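Local coordinates for protein nickel-dependent hydrogenase large subunit (Allochromatium vinosum, PDB 3MYR) that forms the nickel- and iron-bearing catalytic subunit of a heterodimeric hydrogenase, oxidising molecular hydrogen and handing its electrons to an acceptor, at residues B[66-77]-B[214-222]; B[135-143]-B[251-260]. All blocks are in the same frame, centred on the assembly; numbering follows the deposited sequence.

Contact 1. Residues B[66-77]-B[214-222]. With NFV (Ni-Fe oxidized active center), chain N.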
loop_
_atom_site.group_PDB
_atom_site.type_symbol
_atom_site.label_atom_id
_atom_site.label_comp_id
_atom_site.label_asym_id
_atom_site.label_seq_id
_atom_site.Cartn_x
_atom_site.Cartn_y
_atom_site.Cartn_z
ATOM N N LEU B 66 -4.463 5.830 1.959
ATOM C CA LEU B 66 -5.454 6.250 2.967
ATOM C C LEU B 66 -4.995 6.057 4.424
ATOM O O LEU B 66 -5.213 6.928 5.266
ATOM C CB LEU B 66 -6.883 5.665 2.653
ATOM C CG LEU B 66 -7.946 5.753 3.773
ATOM C CD1 LEU B 66 -9.288 5.873 3.196
ATOM C CD2 LEU B 66 -7.868 4.503 4.664
ATOM N N VAL B 67 -4.377 4.921 4.770
ATOM C CA VAL B 67 -4.319 4.612 6.220
ATOM C C VAL B 67 -3.376 5.532 7.006
ATOM O O VAL B 67 -3.694 5.867 8.146
ATOM C CB VAL B 67 -3.910 3.120 6.542
ATOM C CG1 VAL B 67 -4.876 2.157 5.781
ATOM C CG2 VAL B 67 -2.439 2.903 6.154
ATOM N N HIS B 68 -2.279 6.000 6.391
ATOM C CA HIS B 68 -1.459 6.973 7.094
ATOM C C HIS B 68 -2.092 8.370 7.097
ATOM O O HIS B 68 -1.749 9.142 7.956
ATOM C CB HIS B 68 -0.039 7.023 6.501
ATOM C CG HIS B 68 0.726 5.738 6.714
ATOM N ND1 HIS B 68 1.279 5.397 7.917
ATOM C CD2 HIS B 68 1.027 4.719 5.870
ATOM C CE1 HIS B 68 1.847 4.197 7.831
ATOM N NE2 HIS B 68 1.717 3.767 6.591
ATOM N N GLY B 69 -2.868 8.741 6.055
ATOM C CA GLY B 69 -3.625 9.966 6.098
ATOM C C GLY B 69 -4.552 9.922 7.310
ATOM O O GLY B 69 -4.640 10.869 8.060
ATOM N N ILE B 70 -5.307 8.851 7.467
ATOM C CA ILE B 70 -6.209 8.730 8.590
ATOM C C ILE B 70 -5.480 8.776 9.958
ATOM O O ILE B 70 -5.891 9.509 10.857
ATOM C CB ILE B 70 -7.104 7.445 8.421
ATOM C CG1 ILE B 70 -8.238 7.856 7.462
ATOM C CG2 ILE B 70 -7.723 7.047 9.810
ATOM C CD1 ILE B 70 -8.942 6.783 7.009
ATOM N N ALA B 71 -4.408 7.998 10.116
ATOM C CA ALA B 71 -3.679 7.982 11.388
ATOM C C ALA B 71 -3.111 9.388 11.693
ATOM O O ALA B 71 -3.135 9.844 12.844
ATOM C CB ALA B 71 -2.529 6.967 11.309
ATOM N N SER B 72 -2.641 10.077 10.640
ATOM C CA SER B 72 -2.083 11.402 10.794
ATOM C C SER B 72 -3.095 12.429 11.261
ATOM O O SER B 72 -2.843 13.149 12.228
ATOM C CB SER B 72 -1.414 11.898 9.499
ATOM O OG SER B 72 -0.770 13.121 9.751
ATOM N N VAL B 73 -4.265 12.501 10.630
ATOM C CA VAL B 73 -5.233 13.588 11.014
ATOM C C VAL B 73 -5.767 13.187 12.402
ATOM O O VAL B 73 -6.068 14.058 13.226
ATOM C CB VAL B 73 -6.417 13.765 9.995
ATOM C CG1 VAL B 73 -5.900 14.326 8.628
ATOM C CG2 VAL B 73 -7.112 12.439 9.766
ATOM N N ARG B 74 -5.912 11.894 12.669
ATOM C CA ARG B 74 -6.332 11.456 14.029
ATOM C C ARG B 74 -5.284 11.838 15.106
ATOM O O ARG B 74 -5.659 12.132 16.250
ATOM C CB ARG B 74 -6.520 9.944 14.106
ATOM C CG ARG B 74 -7.841 9.462 13.513
ATOM C CD ARG B 74 -7.966 7.939 13.555
ATOM N NE ARG B 74 -9.249 7.476 12.987
ATOM C CZ ARG B 74 -9.582 6.196 12.835
ATOM N NH1 ARG B 74 -8.725 5.256 13.184
ATOM N NH2 ARG B 74 -10.756 5.846 12.285
ATOM N N ALA B 75 -3.987 11.830 14.733
ATOM C CA ALA B 75 -2.931 12.173 15.700
ATOM C C ALA B 75 -3.060 13.632 16.049
ATOM O O ALA B 75 -2.973 14.014 17.249
ATOM C CB ALA B 75 -1.482 11.897 15.086
ATOM N N VAL B 76 -3.229 14.460 15.011
ATOM C CA VAL B 76 -3.461 15.892 15.214
ATOM C C VAL B 76 -4.763 16.212 16.008
ATOM O O VAL B 76 -4.737 17.010 16.963
ATOM C CB VAL B 76 -3.390 16.735 13.923
ATOM C CG1 VAL B 76 -3.493 18.250 14.313
ATOM C CG2 VAL B 76 -2.026 16.465 13.166
ATOM N N GLU B 77 -5.860 15.547 15.636
ATOM C CA GLU B 77 -7.106 15.661 16.352
ATOM C C GLU B 77 -6.931 15.205 17.824
ATOM O O GLU B 77 -7.443 15.858 18.735
ATOM C CB GLU B 77 -8.162 14.815 15.642
ATOM C CG GLU B 77 -8.626 15.479 14.287
ATOM C CD GLU B 77 -9.087 14.488 13.230
ATOM O OE1 GLU B 77 -9.317 13.274 13.564
ATOM O OE2 GLU B 77 -9.270 14.966 12.069
ATOM N N HIS B 214 -4.010 7.672 -3.047
ATOM C CA HIS B 214 -3.731 8.846 -2.308
ATOM C C HIS B 214 -4.874 9.870 -2.221
ATOM O O HIS B 214 -4.693 11.046 -2.548
ATOM C CB HIS B 214 -2.352 9.412 -2.764
ATOM C CG HIS B 214 -1.204 8.552 -2.316
ATOM N ND1 HIS B 214 0.037 8.545 -2.914
ATOM C CD2 HIS B 214 -1.158 7.601 -1.353
ATOM C CE1 HIS B 214 0.810 7.655 -2.321
ATOM N NE2 HIS B 214 0.112 7.092 -1.344
ATOM N N PRO B 215 -6.036 9.458 -1.700
ATOM C CA PRO B 215 -7.085 10.466 -1.541
ATOM C C PRO B 215 -6.706 11.580 -0.536
ATOM O O PRO B 215 -5.736 11.442 0.268
ATOM C CB PRO B 215 -8.297 9.645 -1.032
ATOM C CG PRO B 215 -7.637 8.474 -0.316
ATOM C CD PRO B 215 -6.460 8.122 -1.255
ATOM N N ASN B 216 -7.509 12.649 -0.521
ATOM C CA ASN B 216 -7.259 13.786 0.417
ATOM C C ASN B 216 -7.988 13.664 1.754
ATOM O O ASN B 216 -9.092 13.101 1.819
ATOM C CB ASN B 216 -7.616 15.123 -0.295
ATOM C CG ASN B 216 -6.749 15.313 -1.559
ATOM O OD1 ASN B 216 -7.247 15.228 -2.682
ATOM N ND2 ASN B 216 -5.448 15.395 -1.367
ATOM N N PHE B 217 -7.392 14.262 2.782
ATOM C CA PHE B 217 -7.953 14.240 4.129
ATOM C C PHE B 217 -7.835 15.632 4.692
ATOM O O PHE B 217 -7.173 16.444 4.121
ATOM C CB PHE B 217 -7.202 13.257 5.037
ATOM C CG PHE B 217 -7.339 11.860 4.589
ATOM C CD1 PHE B 217 -8.444 11.112 4.974
ATOM C CD2 PHE B 217 -6.453 11.353 3.616
ATOM C CE1 PHE B 217 -8.658 9.855 4.392
ATOM C CE2 PHE B 217 -6.591 10.087 3.091
ATOM C CZ PHE B 217 -7.700 9.320 3.464
ATOM N N VAL B 218 -8.597 15.964 5.728
ATOM C CA VAL B 218 -8.256 17.176 6.470
ATOM C C VAL B 218 -8.345 16.936 7.964
ATOM O O VAL B 218 -9.218 16.171 8.451
ATOM C CB VAL B 218 -9.173 18.403 6.210
ATOM C CG1 VAL B 218 -8.791 19.050 5.027
ATOM C CG2 VAL B 218 -10.632 17.984 6.150
ATOM N N VAL B 219 -7.539 17.701 8.699
ATOM C CA VAL B 219 -7.615 17.630 10.136
ATOM C C VAL B 219 -8.936 18.280 10.577
ATOM O O VAL B 219 -9.163 19.453 10.273
ATOM C CB VAL B 219 -6.484 18.475 10.771
ATOM C CG1 VAL B 219 -6.801 18.627 12.330
ATOM C CG2 VAL B 219 -5.166 17.783 10.506
ATOM N N GLY B 220 -9.745 17.571 11.355
ATOM C CA GLY B 220 -10.999 18.157 11.782
ATOM C C GLY B 220 -12.225 17.685 11.015
ATOM O O GLY B 220 -13.342 18.069 11.347
ATOM N N GLY B 221 -12.062 16.868 9.972
ATOM C CA GLY B 221 -13.264 16.345 9.263
ATOM C C GLY B 221 -12.905 15.691 7.954
ATOM O O GLY B 221 -11.858 15.035 7.899
ATOM N N VAL B 222 -13.750 15.842 6.915
ATOM C CA VAL B 222 -13.414 15.407 5.554
ATOM C C VAL B 222 -13.536 16.615 4.647
ATOM O O VAL B 222 -14.276 17.568 4.969
ATOM C CB VAL B 222 -14.308 14.237 5.069
ATOM C CG1 VAL B 222 -14.075 12.990 5.982
ATOM C CG2 VAL B 222 -15.873 14.672 5.095
HETATM FE FE NFV N . 0.649 -0.308 5.524
HETATM NI NI NFV N . 1.899 -0.202 2.785
HETATM C C1 NFV N . 0.313 0.529 6.815
HETATM O O1 NFV N . 0.007 1.136 7.851
HETATM C C2 NFV N . -0.964 -1.289 5.792
HETATM N N2 NFV N . -1.976 -1.877 5.968
HETATM C C3 NFV N . 1.670 -1.565 6.488
HETATM N N3 NFV N . 2.326 -2.328 7.087
HETATM O O4 NFV N . 0.965 -1.401 3.897
#
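The ring of F217 and the side chain of V219 lie against one flank of helix 67-80 in the [NiFe] hydrogenase large subunit, where the loop 214-222 runs along the helix that starts beside the active site. L66, at the N-cap position, has CG anti to its backbone N (chi1 167°); this sets the branch against the far end of the phenyl ring, CG lying 3.6 Å from F217 CZ, with CD1 at the ring edge and in its plane. G69 presents bare backbone to one ring face, and a CB at this position would probably clash with F217 CD2. I70 CG1 comes in obliquely, 3.7 Å from F217 CE1. Further along the helix, V73 CG1 packs on the peptide between V218 and V219, and V76 CG1 meets V219 CG1 at 3.9 Å. M95 of helix 86-112 packs on L66 and F217, and I96 on I70.

Turned away from the loop, V67 places CG2 3.5 Å from O1 of the nickel-iron cofactor, and H68, projecting from the flank of the helix, brings NE2 to 3.4 Å from the same atom, its ND1 hydrogen-bonded to H492.

At the far end of the segment, E77 extends past V219 to the type II turn of V218 to G221, and its OE2 forms a salt bridge with R92. E77 OE2 also accepts the N-H of G220 at 2.7 Å, nearly straight at 172°, on its anti side and 19° out of the carboxylate plane.

Contact 2. Residues B[135-143]-B[251-260]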
loop_
_atom_site.group_PDB
_atom_site.type_symbol
_atom_site.label_atom_id
_atom_site.label_comp_id
_atom_site.label_asym_id
_atom_site.label_seq_id
_atom_site.Cartn_x
_atom_site.Cartn_y
_atom_site.Cartn_z
ATOM N N GLN B 135 -18.863 -23.724 -10.248
ATOM C CA GLN B 135 -20.275 -23.643 -9.963
ATOM C C GLN B 135 -20.640 -24.432 -8.698
ATOM O O GLN B 135 -21.651 -24.135 -8.084
ATOM C CB GLN B 135 -21.082 -24.132 -11.187
ATOM C CG GLN B 135 -21.012 -23.054 -12.307
ATOM C CD GLN B 135 -21.682 -23.491 -13.661
ATOM O OE1 GLN B 135 -21.650 -22.751 -14.653
ATOM N NE2 GLN B 135 -22.310 -24.662 -13.666
ATOM N N SER B 136 -19.803 -25.416 -8.297
ATOM C CA SER B 136 -20.133 -26.221 -7.111
ATOM C C SER B 136 -19.775 -25.375 -5.879
ATOM O O SER B 136 -20.239 -25.665 -4.772
ATOM C CB SER B 136 -19.313 -27.512 -7.060
ATOM O OG SER B 136 -17.962 -27.153 -6.757
ATOM N N ILE B 137 -18.980 -24.324 -6.074
ATOM C CA ILE B 137 -18.661 -23.490 -4.913
ATOM C C ILE B 137 -19.308 -22.123 -4.817
ATOM O O ILE B 137 -19.224 -21.518 -3.799
ATOM C CB ILE B 137 -17.111 -23.350 -4.595
ATOM C CG1 ILE B 137 -16.396 -22.519 -5.614
ATOM C CG2 ILE B 137 -16.430 -24.694 -4.483
ATOM C CD1 ILE B 137 -15.025 -22.120 -5.150
ATOM N N SER B 138 -19.918 -21.604 -5.876
ATOM C CA SER B 138 -20.303 -20.210 -5.845
ATOM C C SER B 138 -21.369 -19.941 -6.863
ATOM O O SER B 138 -21.477 -20.616 -7.911
ATOM C CB SER B 138 -19.069 -19.352 -6.171
ATOM O OG SER B 138 -19.397 -18.007 -6.229
ATOM N N ALA B 139 -22.095 -18.869 -6.597
ATOM C CA ALA B 139 -23.152 -18.384 -7.463
ATOM C C ALA B 139 -22.599 -17.339 -8.431
ATOM O O ALA B 139 -23.305 -16.855 -9.290
ATOM C CB ALA B 139 -24.299 -17.778 -6.565
ATOM N N TRP B 140 -21.338 -16.996 -8.311
ATOM C CA TRP B 140 -20.738 -15.994 -9.195
ATOM C C TRP B 140 -21.095 -16.281 -10.637
ATOM O O TRP B 140 -20.999 -17.456 -11.056
ATOM C CB TRP B 140 -19.212 -16.039 -9.035
ATOM C CG TRP B 140 -18.405 -15.128 -9.948
ATOM C CD1 TRP B 140 -17.472 -15.533 -10.884
ATOM C CD2 TRP B 140 -18.355 -13.667 -9.943
ATOM N NE1 TRP B 140 -16.872 -14.414 -11.456
ATOM C CE2 TRP B 140 -17.344 -13.278 -10.846
ATOM C CE3 TRP B 140 -18.991 -12.681 -9.184
ATOM C CZ2 TRP B 140 -17.034 -11.927 -11.109
ATOM C CZ3 TRP B 140 -18.688 -11.321 -9.436
ATOM C CH2 TRP B 140 -17.746 -10.959 -10.406
ATOM N N PRO B 141 -21.540 -15.246 -11.417
ATOM C CA PRO B 141 -22.084 -15.579 -12.758
ATOM C C PRO B 141 -21.083 -16.121 -13.758
ATOM O O PRO B 141 -21.485 -16.870 -14.656
ATOM C CB PRO B 141 -22.605 -14.215 -13.310
ATOM C CG PRO B 141 -23.002 -13.434 -12.003
ATOM C CD PRO B 141 -21.838 -13.850 -11.035
ATOM N N LYS B 142 -19.834 -15.662 -13.697
ATOM C CA LYS B 142 -18.924 -15.820 -14.837
ATOM C C LYS B 142 -18.205 -17.175 -14.727
ATOM O O LYS B 142 -17.147 -17.269 -14.089
ATOM C CB LYS B 142 -17.928 -14.681 -14.916
ATOM C CG LYS B 142 -18.540 -13.315 -15.171
ATOM C CD LYS B 142 -17.417 -12.255 -15.257
ATOM C CE LYS B 142 -17.415 -11.367 -16.451
ATOM N NZ LYS B 142 -15.998 -11.285 -17.028
ATOM N N SER B 143 -18.830 -18.221 -15.272
ATOM C CA SER B 143 -18.383 -19.590 -14.985
ATOM C C SER B 143 -18.590 -20.494 -16.187
ATOM O O SER B 143 -18.552 -21.744 -16.060
ATOM C CB SER B 143 -19.235 -20.152 -13.841
ATOM O OG SER B 143 -20.606 -20.303 -14.268
ATOM N N THR B 251 -20.647 -8.275 -3.370
ATOM C CA THR B 251 -20.816 -9.416 -4.237
ATOM C C THR B 251 -19.465 -10.077 -4.492
ATOM O O THR B 251 -19.374 -11.298 -4.493
ATOM C CB THR B 251 -21.384 -8.955 -5.608
ATOM O OG1 THR B 251 -22.645 -8.394 -5.337
ATOM C CG2 THR B 251 -21.654 -10.170 -6.574
ATOM N N PHE B 252 -18.417 -9.286 -4.730
ATOM C CA PHE B 252 -17.109 -9.909 -5.118
ATOM C C PHE B 252 -16.517 -10.655 -3.925
ATOM O O PHE B 252 -16.015 -11.796 -4.063
ATOM C CB PHE B 252 -16.128 -8.894 -5.680
ATOM C CG PHE B 252 -14.992 -9.493 -6.451
ATOM C CD1 PHE B 252 -13.781 -9.833 -5.805
ATOM C CD2 PHE B 252 -15.123 -9.769 -7.795
ATOM C CE1 PHE B 252 -12.717 -10.455 -6.558
ATOM C CE2 PHE B 252 -14.057 -10.375 -8.528
ATOM C CZ PHE B 252 -12.845 -10.648 -7.898
ATOM N N VAL B 253 -16.681 -10.080 -2.729
ATOM C CA VAL B 253 -16.182 -10.770 -1.509
ATOM C C VAL B 253 -16.953 -12.056 -1.257
ATOM O O VAL B 253 -16.344 -13.132 -1.069
ATOM C CB VAL B 253 -16.252 -9.828 -0.239
ATOM C CG1 VAL B 253 -15.930 -10.581 1.081
ATOM C CG2 VAL B 253 -15.303 -8.648 -0.425
ATOM N N ASP B 254 -18.287 -11.983 -1.264
ATOM C CA ASP B 254 -19.099 -13.154 -0.948
ATOM C C ASP B 254 -18.906 -14.278 -1.974
ATOM O O ASP B 254 -19.014 -15.418 -1.631
ATOM C CB ASP B 254 -20.604 -12.852 -0.975
ATOM C CG ASP B 254 -21.076 -12.084 0.206
ATOM O OD1 ASP B 254 -22.221 -11.524 0.122
ATOM O OD2 ASP B 254 -20.292 -11.987 1.174
ATOM N N GLN B 255 -18.835 -13.927 -3.244
ATOM C CA GLN B 255 -18.979 -14.907 -4.290
ATOM C C GLN B 255 -17.646 -15.279 -4.910
ATOM O O GLN B 255 -17.592 -16.267 -5.625
ATOM C CB GLN B 255 -19.874 -14.340 -5.439
ATOM C CG GLN B 255 -21.355 -14.181 -4.970
ATOM C CD GLN B 255 -22.334 -13.916 -6.115
ATOM O OE1 GLN B 255 -21.960 -13.574 -7.225
ATOM N NE2 GLN B 255 -23.591 -14.065 -5.829
ATOM N N VAL B 256 -16.625 -14.430 -4.822
ATOM C CA VAL B 256 -15.375 -14.817 -5.480
ATOM C C VAL B 256 -14.258 -15.067 -4.416
ATOM O O VAL B 256 -13.747 -16.170 -4.296
ATOM C CB VAL B 256 -14.905 -13.757 -6.528
ATOM C CG1 VAL B 256 -13.636 -14.178 -7.249
ATOM C CG2 VAL B 256 -16.055 -13.423 -7.558
ATOM N N TYR B 257 -13.886 -14.036 -3.669
ATOM C CA TYR B 257 -12.739 -14.097 -2.772
ATOM C C TYR B 257 -12.943 -15.162 -1.631
ATOM O O TYR B 257 -12.120 -16.025 -1.433
ATOM C CB TYR B 257 -12.568 -12.705 -2.171
ATOM C CG TYR B 257 -11.474 -12.560 -1.111
ATOM C CD1 TYR B 257 -10.361 -13.416 -1.082
ATOM C CD2 TYR B 257 -11.525 -11.519 -0.168
ATOM C CE1 TYR B 257 -9.362 -13.258 -0.115
ATOM C CE2 TYR B 257 -10.522 -11.324 0.772
ATOM C CZ TYR B 257 -9.447 -12.203 0.796
ATOM O OH TYR B 257 -8.459 -12.018 1.760
ATOM N N VAL B 258 -14.011 -15.051 -0.837
ATOM C CA VAL B 258 -14.114 -15.955 0.278
ATOM C C VAL B 258 -14.250 -17.437 -0.182
ATOM O O VAL B 258 -13.617 -18.298 0.408
ATOM C CB VAL B 258 -15.279 -15.559 1.224
ATOM C CG1 VAL B 258 -15.481 -16.606 2.320
ATOM C CG2 VAL B 258 -15.058 -14.173 1.781
ATOM N N PRO B 259 -15.144 -17.754 -1.159
ATOM C CA PRO B 259 -15.233 -19.185 -1.506
ATOM C C PRO B 259 -13.912 -19.754 -2.122
ATOM O O PRO B 259 -13.564 -20.925 -1.859
ATOM C CB PRO B 259 -16.387 -19.234 -2.540
ATOM C CG PRO B 259 -17.235 -17.993 -2.199
ATOM C CD PRO B 259 -16.161 -16.951 -1.885
ATOM N N ASP B 260 -13.161 -18.919 -2.859
ATOM C CA ASP B 260 -11.860 -19.359 -3.434
ATOM C C ASP B 260 -10.883 -19.615 -2.321
ATOM O O ASP B 260 -10.214 -20.615 -2.344
ATOM C CB ASP B 260 -11.199 -18.290 -4.315
ATOM C CG ASP B 260 -11.826 -18.191 -5.709
ATOM O OD1 ASP B 260 -12.771 -18.958 -6.040
ATOM O OD2 ASP B 260 -11.360 -17.340 -6.490
#
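The chain leaving helix 127-137 at S138 runs as a loop past helix 251-260, whose pi-type turn at 253-257 and kink at P259 lie at the contact, and the backbones come closest between W140 and Q255, with CA atoms 5.3 Å apart. S138 OG donates to Q255 O at 2.6 Å, in the carbonyl plane and on a lone pair. The same hydroxyl accepts W140 N in an ST turn, so one oxygen joins the loop's own fold to the wider helical turn.

W140 carries most of the apolar contact. With CG anti to the backbone N (chi1 176°), its indole lies against the helix on V256, whose CG2 stands over the six-membered ring, 3.5 Å from the centroid and 19° off the normal, a CH-pi contact. P141 CD lies against the opposite face, toward the rim. F252 makes a T-shaped pair, turning its edge to the indole face with planes at 86° and centroids 5.5 Å apart. Q255, extended beyond CG, crosses the indole at about a right angle and brings OE1 into the indole plane at the ring edge, 3.7 Å from W140 CE3. Replacing the indole by the methyl of an alanine here would probably leave V256 CG2 and the F252 edge without their aromatic partner and open a gap between loop and helix.

Toward the kink, I137 CD1 packs on P259 CB at 4.1 Å. H190 of helix 181-201 meets the indole, and W197 stacks on F252, extending the aromatic cluster. The contact thus fastens loop to helix in two ways: a short hydrogen bond ties the S138 hydroxyl to a backbone carbonyl of the helix, and an indole held between aliphatic groups supplies largely nonpolar cohesion.

How the contacts relate
From the N terminus the chain first meets 66-77, beside the nickel-iron centre, then runs through helix 86-112 to 135-143, at the end of helix 127-137. Helices 181-201 and 203-209 follow before 214-222 returns to close contact 1, and 251-260, within helix 236-265, then closes contact 2. The segments alternate, so the two closures cross rather than nest. Their centres are 34 Å apart and they do not touch, the nearest atoms being about 15 Å apart. Contact 1 belongs to the buried metal-bearing region next to the small subunit; contact 2 ties the end of helix 127-137 and the loop after it to helix 236-265, at a partly exposed site remote from it. Helix 86-112 links them, packing against both.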